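Local structure of CurJ (Moorea producens 3L, 5TZ6) at residues Q180-I185 / L217-F222; G51-S56 / L213-V218; C197-P202 / L259-C264; A39-Y44 / R174-G179. The protein is a dehydratase domain of a polyketide synthase module that probably removes water, in a vinylogous manner, from a hydroxyacyl intermediate of curacin biosynthesis. The protein carries 1 engineered substitution. All blocks are in the same frame, centred on the assembly; numbering follows the deposited sequence.

Contact 1: residues Q180-I185 / L217-F222. With 7OD ((2E,5R)-5-hydroxy-2-methylhept-2-enoic acid), chain C.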
# COMPACT_ATOMS: atom_id res chain seq x y z
N GLN A 180 30.05 -12.14 -5.95
CA GLN A 180 29.85 -13.57 -6.17
C GLN A 180 28.44 -13.86 -6.67
O GLN A 180 28.26 -14.62 -7.63
CB GLN A 180 30.11 -14.34 -4.88
CG GLN A 180 30.12 -15.85 -5.03
CD GLN A 180 30.76 -16.56 -3.85
OE1 GLN A 180 31.52 -15.96 -3.09
NE2 GLN A 180 30.45 -17.84 -3.68
N SER A 181 27.43 -13.24 -6.07
CA SER A 181 26.07 -13.60 -6.40
C SER A 181 25.65 -13.17 -7.80
O SER A 181 24.62 -13.64 -8.29
CB SER A 181 25.12 -13.02 -5.36
OG SER A 181 25.24 -11.61 -5.30
N PHE A 182 26.45 -12.35 -8.49
CA PHE A 182 26.16 -12.00 -9.88
C PHE A 182 26.98 -12.82 -10.88
O PHE A 182 26.87 -12.57 -12.08
CB PHE A 182 26.39 -10.50 -10.11
CG PHE A 182 25.18 -9.65 -9.83
CD1 PHE A 182 24.24 -9.42 -10.82
CD2 PHE A 182 24.98 -9.10 -8.58
CE1 PHE A 182 23.10 -8.65 -10.57
CE2 PHE A 182 23.85 -8.32 -8.32
CZ PHE A 182 22.91 -8.10 -9.32
N ARG A 183 27.77 -13.78 -10.41
CA ARG A 183 28.65 -14.56 -11.28
C ARG A 183 28.06 -15.96 -11.44
O ARG A 183 28.51 -16.93 -10.83
CB ARG A 183 30.08 -14.60 -10.72
CG ARG A 183 30.75 -13.22 -10.73
CD ARG A 183 32.18 -13.24 -10.22
NE ARG A 183 32.76 -11.91 -10.27
CZ ARG A 183 34.01 -11.64 -10.64
NH1 ARG A 183 34.43 -10.38 -10.67
NH2 ARG A 183 34.82 -12.62 -11.01
N TRP A 184 27.03 -16.05 -12.29
CA TRP A 184 26.35 -17.31 -12.58
C TRP A 184 27.02 -18.10 -13.68
O TRP A 184 26.92 -19.34 -13.70
CB TRP A 184 24.89 -17.04 -13.01
CG TRP A 184 23.92 -16.73 -11.90
CD1 TRP A 184 23.92 -15.65 -11.08
CD2 TRP A 184 22.79 -17.53 -11.51
NE1 TRP A 184 22.86 -15.72 -10.20
CE2 TRP A 184 22.16 -16.87 -10.44
CE3 TRP A 184 22.26 -18.75 -11.96
CZ2 TRP A 184 21.02 -17.38 -9.82
CZ3 TRP A 184 21.13 -19.25 -11.34
CH2 TRP A 184 20.52 -18.57 -10.28
N ILE A 185 27.69 -17.43 -14.62
CA ILE A 185 28.24 -18.09 -15.80
C ILE A 185 29.48 -18.89 -15.40
O ILE A 185 30.52 -18.32 -15.07
CB ILE A 185 28.55 -17.08 -16.91
CG1 ILE A 185 27.26 -16.36 -17.31
CG2 ILE A 185 29.22 -17.78 -18.08
CD1 ILE A 185 27.41 -15.33 -18.39
N LEU A 217 20.19 -13.82 -11.99
CA LEU A 217 20.11 -14.71 -13.14
C LEU A 217 19.78 -13.94 -14.42
O LEU A 217 20.42 -14.15 -15.47
CB LEU A 217 19.07 -15.80 -12.88
CG LEU A 217 18.77 -16.76 -14.03
CD1 LEU A 217 20.06 -17.43 -14.51
CD2 LEU A 217 17.74 -17.79 -13.60
N VAL A 218 18.82 -13.03 -14.34
CA VAL A 218 18.50 -12.17 -15.48
C VAL A 218 19.73 -11.37 -15.90
O VAL A 218 20.07 -11.30 -17.10
CB VAL A 218 17.32 -11.24 -15.12
CG1 VAL A 218 17.01 -10.28 -16.27
CG2 VAL A 218 16.09 -12.07 -14.77
N ASP A 219 20.44 -10.81 -14.93
CA ASP A 219 21.63 -10.05 -15.27
C ASP A 219 22.66 -10.94 -15.95
O ASP A 219 23.24 -10.54 -16.97
CB ASP A 219 22.24 -9.40 -14.04
CG ASP A 219 23.22 -8.30 -14.40
OD1 ASP A 219 22.76 -7.21 -14.78
OD2 ASP A 219 24.45 -8.55 -14.33
N SER A 220 22.88 -12.14 -15.42
CA SER A 220 23.85 -13.03 -16.06
C SER A 220 23.48 -13.25 -17.52
O SER A 220 24.35 -13.22 -18.41
CB SER A 220 23.89 -14.37 -15.32
OG SER A 220 24.31 -14.20 -13.97
N CYS A 221 22.19 -13.43 -17.79
CA CYS A 221 21.75 -13.59 -19.17
C CYS A 221 22.18 -12.40 -20.02
O CYS A 221 22.72 -12.57 -21.12
CB CYS A 221 20.23 -13.77 -19.23
SG CYS A 221 19.69 -15.42 -18.75
N PHE A 222 21.96 -11.18 -19.52
CA PHE A 222 22.45 -10.02 -20.27
C PHE A 222 23.98 -10.00 -20.37
O PHE A 222 24.52 -9.50 -21.37
CB PHE A 222 21.95 -8.72 -19.64
CG PHE A 222 20.45 -8.59 -19.63
CD1 PHE A 222 19.67 -9.40 -20.44
CD2 PHE A 222 19.83 -7.65 -18.82
CE1 PHE A 222 18.29 -9.28 -20.43
CE2 PHE A 222 18.45 -7.53 -18.81
CZ PHE A 222 17.68 -8.35 -19.62
OAB 7OD C . 25.98 -0.12 -15.60
CAA 7OD C . 24.74 -0.18 -15.50
OAI 7OD C . 24.10 0.81 -15.08
CAC 7OD C . 24.01 -1.47 -15.88
CAK 7OD C . 22.48 -1.55 -15.75
CAD 7OD C . 24.80 -2.69 -16.39
CAE 7OD C . 24.02 -3.96 -16.77
CAF 7OD C . 24.84 -5.10 -17.42
OAH 7OD C . 25.04 -6.14 -16.46
CAG 7OD C . 26.20 -4.66 -17.97
CAJ 7OD C . 26.72 -5.76 -18.90
O HOH W 1 26.86 -14.77 -14.53

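Contact 2: residues G51-S56 / L213-V218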
# COMPACT_ATOMS: atom_id res chain seq x y z
N GLY A 51 19.01 -2.99 -14.67
CA GLY A 51 17.68 -3.15 -15.26
C GLY A 51 17.12 -4.55 -15.07
O GLY A 51 15.94 -4.73 -14.74
N ALA A 52 17.96 -5.56 -15.30
CA ALA A 52 17.58 -6.96 -15.09
C ALA A 52 16.81 -7.11 -13.78
O ALA A 52 15.82 -7.85 -13.70
CB ALA A 52 18.82 -7.85 -15.09
N SER A 53 17.26 -6.40 -12.74
CA SER A 53 16.57 -6.47 -11.46
C SER A 53 15.13 -6.00 -11.60
O SER A 53 14.21 -6.65 -11.10
CB SER A 53 17.30 -5.63 -10.42
OG SER A 53 16.53 -5.53 -9.24
N HIS A 54 14.92 -4.87 -12.27
CA HIS A 54 13.56 -4.38 -12.50
C HIS A 54 12.73 -5.39 -13.29
O HIS A 54 11.51 -5.49 -13.07
CB HIS A 54 13.60 -3.02 -13.19
CG HIS A 54 14.40 -2.01 -12.45
ND1 HIS A 54 15.59 -1.50 -12.93
CD2 HIS A 54 14.21 -1.43 -11.24
CE1 HIS A 54 16.08 -0.64 -12.06
NE2 HIS A 54 15.27 -0.59 -11.02
N ILE A 55 13.36 -6.14 -14.19
CA ILE A 55 12.64 -7.20 -14.89
C ILE A 55 12.17 -8.26 -13.90
O ILE A 55 11.00 -8.67 -13.91
CB ILE A 55 13.53 -7.80 -16.00
CG1 ILE A 55 13.88 -6.72 -17.03
CG2 ILE A 55 12.87 -9.04 -16.61
CD1 ILE A 55 14.31 -7.26 -18.37
N SER A 56 13.07 -8.72 -13.04
CA SER A 56 12.68 -9.69 -12.01
C SER A 56 11.56 -9.14 -11.13
O SER A 56 10.63 -9.86 -10.76
CB SER A 56 13.92 -10.08 -11.20
OG SER A 56 13.59 -10.81 -10.04
N LEU A 213 12.40 -15.36 -11.48
CA LEU A 213 13.77 -15.34 -11.97
C LEU A 213 14.57 -14.38 -11.11
O LEU A 213 14.27 -13.19 -11.07
CB LEU A 213 13.86 -14.92 -13.44
CG LEU A 213 13.40 -15.90 -14.51
CD1 LEU A 213 13.72 -15.34 -15.88
CD2 LEU A 213 14.06 -17.26 -14.32
N HIS A 214 15.57 -14.90 -10.41
CA HIS A 214 16.38 -14.08 -9.53
C HIS A 214 16.99 -12.92 -10.32
O HIS A 214 17.42 -13.11 -11.47
CB HIS A 214 17.47 -14.91 -8.88
CG HIS A 214 18.04 -14.29 -7.64
ND1 HIS A 214 19.00 -13.31 -7.67
CD2 HIS A 214 17.78 -14.53 -6.33
CE1 HIS A 214 19.31 -12.96 -6.43
NE2 HIS A 214 18.59 -13.68 -5.60
N PRO A 215 17.01 -11.71 -9.77
CA PRO A 215 17.65 -10.60 -10.50
C PRO A 215 19.01 -10.97 -11.05
O PRO A 215 19.31 -10.63 -12.21
CB PRO A 215 17.72 -9.49 -9.44
CG PRO A 215 16.66 -9.82 -8.44
CD PRO A 215 16.48 -11.31 -8.46
N THR A 216 19.84 -11.67 -10.27
CA THR A 216 21.20 -11.99 -10.72
C THR A 216 21.20 -12.96 -11.89
O THR A 216 22.13 -12.94 -12.70
CB THR A 216 22.03 -12.55 -9.56
OG1 THR A 216 21.42 -13.75 -9.05
CG2 THR A 216 22.16 -11.53 -8.44
N LEU A 217 20.19 -13.82 -11.99
CA LEU A 217 20.11 -14.71 -13.14
C LEU A 217 19.78 -13.94 -14.42
O LEU A 217 20.42 -14.15 -15.47
CB LEU A 217 19.07 -15.80 -12.88
CG LEU A 217 18.77 -16.76 -14.03
CD1 LEU A 217 20.06 -17.43 -14.51
CD2 LEU A 217 17.74 -17.79 -13.60
N VAL A 218 18.82 -13.03 -14.34
CA VAL A 218 18.50 -12.17 -15.48
C VAL A 218 19.73 -11.37 -15.90
O VAL A 218 20.07 -11.30 -17.10
CB VAL A 218 17.32 -11.24 -15.12
CG1 VAL A 218 17.01 -10.28 -16.27
CG2 VAL A 218 16.09 -12.07 -14.77

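Contact 3: residues C197-P202 / L259-C264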
# COMPACT_ATOMS: atom_id res chain seq x y z
N CYS A 197 26.38 -20.34 -22.84
CA CYS A 197 26.89 -20.27 -21.48
C CYS A 197 26.23 -21.33 -20.61
O CYS A 197 25.01 -21.51 -20.66
CB CYS A 197 26.65 -18.88 -20.87
SG CYS A 197 27.50 -17.55 -21.73
N GLN A 198 27.04 -22.04 -19.84
CA GLN A 198 26.55 -22.86 -18.75
C GLN A 198 26.58 -22.03 -17.47
O GLN A 198 27.58 -21.37 -17.18
CB GLN A 198 27.40 -24.11 -18.55
CG GLN A 198 26.86 -24.98 -17.43
CD GLN A 198 27.71 -26.19 -17.17
OE1 GLN A 198 28.89 -26.08 -16.85
NE2 GLN A 198 27.12 -27.37 -17.32
N MET A 199 25.48 -22.11 -16.71
CA MET A 199 25.28 -21.30 -15.52
C MET A 199 24.92 -22.18 -14.33
O MET A 199 24.17 -23.15 -14.46
CB MET A 199 24.16 -20.28 -15.72
CG MET A 199 24.61 -19.03 -16.43
SD MET A 199 23.33 -18.35 -17.47
CE MET A 199 24.00 -16.72 -17.79
N LYS A 200 25.47 -21.82 -13.18
CA LYS A 200 25.15 -22.45 -11.91
C LYS A 200 24.79 -21.36 -10.91
O LYS A 200 25.28 -20.23 -10.99
CB LYS A 200 26.32 -23.28 -11.35
CG LYS A 200 26.65 -24.53 -12.16
CD LYS A 200 27.81 -25.29 -11.52
CE LYS A 200 28.10 -26.59 -12.25
NZ LYS A 200 29.24 -27.34 -11.64
N VAL A 201 23.91 -21.71 -9.98
CA VAL A 201 23.42 -20.78 -8.97
C VAL A 201 24.56 -20.48 -8.00
O VAL A 201 25.12 -21.42 -7.41
CB VAL A 201 22.18 -21.33 -8.25
CG1 VAL A 201 22.43 -22.76 -7.83
CG2 VAL A 201 21.82 -20.47 -7.05
N PRO A 202 24.96 -19.22 -7.84
CA PRO A 202 26.03 -18.91 -6.89
C PRO A 202 25.75 -19.50 -5.51
O PRO A 202 24.60 -19.61 -5.08
CB PRO A 202 26.03 -17.38 -6.84
CG PRO A 202 25.53 -16.98 -8.19
CD PRO A 202 24.54 -18.04 -8.60
N LEU A 259 21.65 -24.16 -15.53
CA LEU A 259 20.86 -23.71 -16.67
C LEU A 259 21.77 -23.44 -17.85
O LEU A 259 22.99 -23.29 -17.70
CB LEU A 259 20.07 -22.44 -16.34
CG LEU A 259 19.18 -22.45 -15.10
CD1 LEU A 259 18.45 -21.12 -14.99
CD2 LEU A 259 18.19 -23.62 -15.14
N TRP A 260 21.18 -23.38 -19.04
CA TRP A 260 21.91 -23.06 -20.26
C TRP A 260 21.37 -21.77 -20.84
O TRP A 260 20.16 -21.54 -20.83
CB TRP A 260 21.80 -24.18 -21.29
CG TRP A 260 22.46 -25.47 -20.88
CD1 TRP A 260 21.85 -26.57 -20.35
CD2 TRP A 260 23.85 -25.80 -20.99
NE1 TRP A 260 22.77 -27.56 -20.11
CE2 TRP A 260 24.01 -27.11 -20.50
CE3 TRP A 260 24.98 -25.12 -21.45
CZ2 TRP A 260 25.24 -27.75 -20.46
CZ3 TRP A 260 26.20 -25.75 -21.41
CH2 TRP A 260 26.33 -27.05 -20.92
N CYS A 261 22.27 -20.93 -21.36
CA CYS A 261 21.90 -19.65 -21.94
C CYS A 261 22.51 -19.53 -23.33
O CYS A 261 23.73 -19.44 -23.46
CB CYS A 261 22.36 -18.49 -21.05
SG CYS A 261 21.98 -16.89 -21.77
N TYR A 262 21.66 -19.48 -24.35
CA TYR A 262 22.09 -19.36 -25.73
C TYR A 262 21.79 -17.96 -26.23
O TYR A 262 20.67 -17.47 -26.07
CB TYR A 262 21.39 -20.40 -26.61
CG TYR A 262 21.68 -20.28 -28.09
CD1 TYR A 262 22.98 -20.38 -28.57
CD2 TYR A 262 20.65 -20.11 -29.01
CE1 TYR A 262 23.25 -20.28 -29.92
CE2 TYR A 262 20.90 -20.01 -30.36
CZ TYR A 262 22.21 -20.10 -30.82
OH TYR A 262 22.47 -20.00 -32.16
N THR A 263 22.79 -17.31 -26.81
CA THR A 263 22.67 -15.93 -27.25
C THR A 263 23.21 -15.82 -28.67
O THR A 263 24.19 -16.49 -29.01
CB THR A 263 23.45 -14.96 -26.35
OG1 THR A 263 22.93 -15.00 -25.01
CG2 THR A 263 23.35 -13.54 -26.88
N CYS A 264 22.56 -15.00 -29.49
CA CYS A 264 23.11 -14.68 -30.80
C CYS A 264 22.81 -13.23 -31.12
O CYS A 264 21.81 -12.68 -30.66
CB CYS A 264 22.57 -15.60 -31.90
SG CYS A 264 20.86 -16.09 -31.69

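Contact 4: residues A39-Y44 / R174-G179. Engineered in segment 39-44: Phe41 (natural residue His). With 7OD ((2E,5R)-5-hydroxy-2-methylhept-2-enoic acid), chain C.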
# COMPACT_ATOMS: atom_id res chain seq x y z
N ALA A 39 24.59 -5.76 -2.88
CA ALA A 39 25.94 -5.34 -2.57
C ALA A 39 26.98 -5.93 -3.52
O ALA A 39 28.17 -5.64 -3.36
CB ALA A 39 26.28 -5.71 -1.12
N ASP A 40 26.56 -6.75 -4.49
CA ASP A 40 27.49 -7.41 -5.39
C ASP A 40 27.50 -6.81 -6.79
O ASP A 40 28.15 -7.36 -7.68
CB ASP A 40 27.18 -8.91 -5.46
CG ASP A 40 27.64 -9.65 -4.22
OD1 ASP A 40 28.35 -9.03 -3.41
OD2 ASP A 40 27.30 -10.84 -4.07
N PHE A 41 26.78 -5.71 -7.01
CA PHE A 41 26.77 -5.02 -8.29
C PHE A 41 27.26 -3.60 -8.02
O PHE A 41 26.47 -2.72 -7.68
CB PHE A 41 25.37 -5.04 -8.95
CG PHE A 41 25.41 -4.74 -10.42
CD1 PHE A 41 25.46 -3.44 -10.88
CD2 PHE A 41 25.44 -5.78 -11.34
CE1 PHE A 41 25.52 -3.17 -12.25
CE2 PHE A 41 25.49 -5.52 -12.71
CZ PHE A 41 25.54 -4.21 -13.16
N ILE A 42 28.57 -3.39 -8.15
CA ILE A 42 29.23 -2.14 -7.77
C ILE A 42 29.70 -1.45 -9.04
O ILE A 42 30.52 -1.99 -9.78
CB ILE A 42 30.41 -2.40 -6.82
CG1 ILE A 42 29.99 -3.27 -5.64
CG2 ILE A 42 31.05 -1.09 -6.36
CD1 ILE A 42 28.62 -2.91 -5.08
N VAL A 43 29.19 -0.24 -9.29
CA VAL A 43 29.59 0.54 -10.46
C VAL A 43 30.26 1.82 -9.96
O VAL A 43 29.64 2.62 -9.26
CB VAL A 43 28.39 0.87 -11.36
CG1 VAL A 43 28.85 1.59 -12.62
CG2 VAL A 43 27.63 -0.40 -11.72
N TYR A 44 31.52 2.01 -10.35
CA TYR A 44 32.30 3.16 -9.89
C TYR A 44 32.13 3.37 -8.39
O TYR A 44 31.97 4.51 -7.93
CB TYR A 44 31.93 4.43 -10.66
CG TYR A 44 32.62 4.56 -12.00
CD1 TYR A 44 32.07 4.01 -13.15
CD2 TYR A 44 33.85 5.21 -12.11
CE1 TYR A 44 32.72 4.13 -14.37
CE2 TYR A 44 34.50 5.33 -13.33
CZ TYR A 44 33.93 4.78 -14.46
OH TYR A 44 34.56 4.89 -15.67
N ARG A 174 35.91 -1.86 -16.82
CA ARG A 174 35.01 -0.72 -16.96
C ARG A 174 34.48 -0.23 -15.63
O ARG A 174 33.52 0.55 -15.61
CB ARG A 174 33.84 -1.07 -17.90
CG ARG A 174 34.18 -0.91 -19.37
CD ARG A 174 34.92 -2.13 -19.91
NE ARG A 174 35.25 -1.99 -21.32
CZ ARG A 174 36.12 -2.76 -21.97
NH1 ARG A 174 36.73 -3.74 -21.33
NH2 ARG A 174 36.37 -2.55 -23.25
N GLN A 175 35.06 -0.67 -14.52
CA GLN A 175 34.63 -0.31 -13.17
C GLN A 175 33.28 -0.92 -12.82
O GLN A 175 32.58 -0.40 -11.95
CB GLN A 175 34.57 1.21 -12.98
CG GLN A 175 35.81 1.90 -13.47
CD GLN A 175 37.06 1.28 -12.92
OE1 GLN A 175 37.12 0.92 -11.74
NE2 GLN A 175 38.05 1.11 -13.78
N ILE A 176 32.89 -1.99 -13.49
CA ILE A 176 31.70 -2.75 -13.12
C ILE A 176 32.20 -3.98 -12.38
O ILE A 176 32.58 -4.99 -12.98
CB ILE A 176 30.85 -3.11 -14.34
CG1 ILE A 176 30.37 -1.84 -15.04
CG2 ILE A 176 29.65 -3.93 -13.91
CD1 ILE A 176 29.69 -2.09 -16.36
N HIS A 177 32.19 -3.89 -11.05
CA HIS A 177 32.73 -4.91 -10.16
C HIS A 177 31.57 -5.81 -9.72
O HIS A 177 30.71 -5.39 -8.94
CB HIS A 177 33.40 -4.26 -8.95
CG HIS A 177 34.64 -3.49 -9.29
ND1 HIS A 177 35.44 -2.92 -8.32
CD2 HIS A 177 35.25 -3.23 -10.47
CE1 HIS A 177 36.47 -2.32 -8.89
NE2 HIS A 177 36.38 -2.50 -10.20
N LEU A 178 31.56 -7.04 -10.23
CA LEU A 178 30.52 -8.01 -9.94
C LEU A 178 30.97 -8.90 -8.78
O LEU A 178 32.02 -9.54 -8.86
CB LEU A 178 30.21 -8.87 -11.17
CG LEU A 178 29.63 -8.20 -12.42
CD1 LEU A 178 29.43 -9.22 -13.52
CD2 LEU A 178 28.32 -7.48 -12.12
N GLY A 179 30.16 -8.96 -7.73
CA GLY A 179 30.43 -9.86 -6.63
C GLY A 179 30.06 -11.29 -6.98
O GLY A 179 29.76 -11.64 -8.12
OAB 7OD C . 25.98 -0.12 -15.60
CAA 7OD C . 24.74 -0.18 -15.50
OAI 7OD C . 24.10 0.81 -15.08
CAC 7OD C . 24.01 -1.47 -15.88
CAK 7OD C . 22.48 -1.55 -15.75
CAD 7OD C . 24.80 -2.69 -16.39
CAE 7OD C . 24.02 -3.96 -16.77
CAF 7OD C . 24.84 -5.10 -17.42
OAH 7OD C . 25.04 -6.14 -16.46
CAG 7OD C . 26.20 -4.66 -17.97
CAJ 7OD C . 26.72 -5.76 -18.90

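Contact 1: residues Q180-I185 / L217-F222
With chi1 at -78°, Trp184 carries CG anti to its own carbonyl carbon and lays the indole against helix 217-222, where Leu217, its CG anti to the backbone N (chi1 175°), presents CB and CD1 to the ring. Leu217 CB lies 4.0 Å from the centroid of the six-membered ring of Trp184, a CH-pi contact over the face, and Leu217 CD1 approaches Trp184 CE3 at 3.6 Å. The indole NE1 is hydrogen-bonded to Thr216 OG1, with a further, weak bond back to Ser181 O. With an alanine here, Leu217 is likely to lose the flat surface it packs on and Thr216 OG1 its indole N-H partner. On the same helix Ser220 OG sits 3.1 Å from Trp184 CB. It accepts a hydrogen bond from a water at 2.7 Å, and that water takes the N-H of Ile185 at 2.8 Å, joining loop to helix; the hydroxyl is also bonded to Thr216 O. Phe182 meets Asp219 with its rim: Asp219 CB lies in the ring plane, 3.7 Å from Phe182 CE1, and ring and carboxylate planes stand 90° apart. Gln223 NE2 holds both Asp219 OD2 and Phe182 O, while Asp219 OD1 accepts from the ligand hydroxyl OAH at 3.0 Å. A buried hot-dog helix with a loop packed along one side, offering an aspartate to a hydroxylated ligand, is the arrangement of a polyketide synthase dehydratase pocket.

Contact 2: residues G51-S56 / L213-V218
The first turns of two hot-dog helices, 51-65 and 215-223, meet here through Ala52, Ser53 and Ser56 on one side and Leu213, Pro215 and Val218 on the other. One helix comes from each of the two hot-dog family regions, so the contact belongs to the buried centre of the double hot-dog fold of polyketide synthase dehydratases. The backbones come close where Ala52 and Ser53, both small, face Pro215 and Val218: the CA atoms of Ser53 and Pro215 are 4.4 Å apart, and Ser53 CA touches Pro215 CB at 3.8 Å. Next to this pair the methyl of Ala52 meets the CG1 branch of Val218 at 3.3 Å, a tight approach, and the same branch reaches toward Ile55 CB. Phe222, farther along helix 215-223, closes over Ala52 and Ile55. The polar link is made by Ser56. Its OG, anti to the backbone N with chi1 169°, is turned toward the residues leading into the second helix and donates to Leu213 O at 2.7 Å, with a C=O...donor angle of 159°. The hydroxyl oxygen also lies 3.3 Å from Pro215 CD, so it touches the proline ring as well as the carbonyl. An alanine here is likely to leave the buried Leu213 carbonyl without this donor and to open a small gap beside Pro215. His214, just before helix 215-223, is its N-cap: its ND1 accepts from Thr216 N at 3.2 Å, nearly straight at 162°, with the N-H close to the imidazole plane.

Contact 3: residues C197-P202 / L259-C264
Gln198 runs out across the ring of Trp260, its neighbour on the adjoining antiparallel strand. CG is anti to the backbone N (chi1 -179°) and the chain stays extended beyond it, which carries the side chain over the benzo half of the indole. CB comes first, 3.5 Å from Trp260 CZ3. CG follows over the ring face, in a CH-pi contact 4.2 Å from the centroid of the six-membered ring. CD passes near Trp260 CH2, and at the tip NE2 lies 3.7 Å from Trp260 CZ2, the amide tilted 32° from the ring plane. OE1 is hydrogen-bonded to Gln187 NE2, while Trp260 NE1 turns to Gln284 OE1. Gln198 and Trp260 form a non-hydrogen-bonded pair; the hydrogen-bonded pairs beside it, Cys197 with Cys261 and Met199 with Leu259, each have two backbone bonds, and Cys197 N to Cys261 O (2.9 Å) is almost straight at 176°. The opposite face of the two strands carries sulfur: Met199 SD packs 3.7 Å from Cys261 CB, and the CB atoms of Cys197 and Cys261 are 4.3 Å apart. Cys197 SG and Cys261 SG diverge to 5.6 Å, too far for a disulfide. The two faces thus differ in chemistry: one is thioether, thiol and leucine packing, whereas the other lays aliphatic methylenes on an indole and has both polar ends held by glutamines of neighbouring segments.

Contact 4: residues A39-Y44 / R174-G179
Asp40 O accepts from Gly179 N, just past strand 176-178, at 2.6 Å, and has a CA-H...O contact with Leu178, whose CA is 3.3 Å from the oxygen. The Asp40 side chain leans over the same glycine, CB 3.6 Å from Gly179 CA, and its OD2 is hydrogen-bonded to Ser181 OG. From here the strands run antiparallel. Ile42 and His177 are the hydrogen-bonded pair, with His177 N giving to Ile42 O at 2.8 Å, and Tyr44 N closes the register on Gln175 O. On the face shared with Val43, Ile176 and Leu178 lies Phe41, an engineered residue replacing histidine. Its CG is anti to the backbone N (chi1 -162°), and the ring points the same way as Leu178, side by side, with Phe41 CD2 3.4 Å from Leu178 CD2. The far edge of the ring meets the ligand, CZ lying 3.6 Å from 7OD CAD. At the other end Gln175 bends at chi2 (-51°) and lies over the Tyr44 ring. Gln175 CB is 3.7 Å from the ring centroid, a CH-pi contact over the centre, and Gln175 CG reaches toward Tyr44 CZ, with ring and amide planes 55° apart. Gln175 is also the C-prime residue of the Schellman motif that ends helix 164-173 through Leu171 and Trp172. A short antiparallel pair thereby joins the two hot-dog regions and contributes Phe41, in the place of the natural histidine, to the dehydratase ligand pocket.

How the contacts relate
Contact 1 joins the other three. It shares Leu217 and Val218 with contact 2, where the side chain of Ala52 is about 7 Å from 7OD. Toward contact 3, Trp184 O lies 2.9 Å from Lys200 N, a probable hydrogen bond, and Ser220 CB packs 3.4 Å from Met199 CE, so the sheet backs helix 215-223. Toward contact 4, Ser181 OG and Asp40 OD2 are 2.5 Å apart, and Asp219 OD2 lies 3.6 Å from Phe41 CE2. Contacts 1 and 4 both touch 7OD, bringing Asp219 and the engineered Phe41 together at the pocket. Contacts 3 and 4 do not touch, their centres about 20 Å apart.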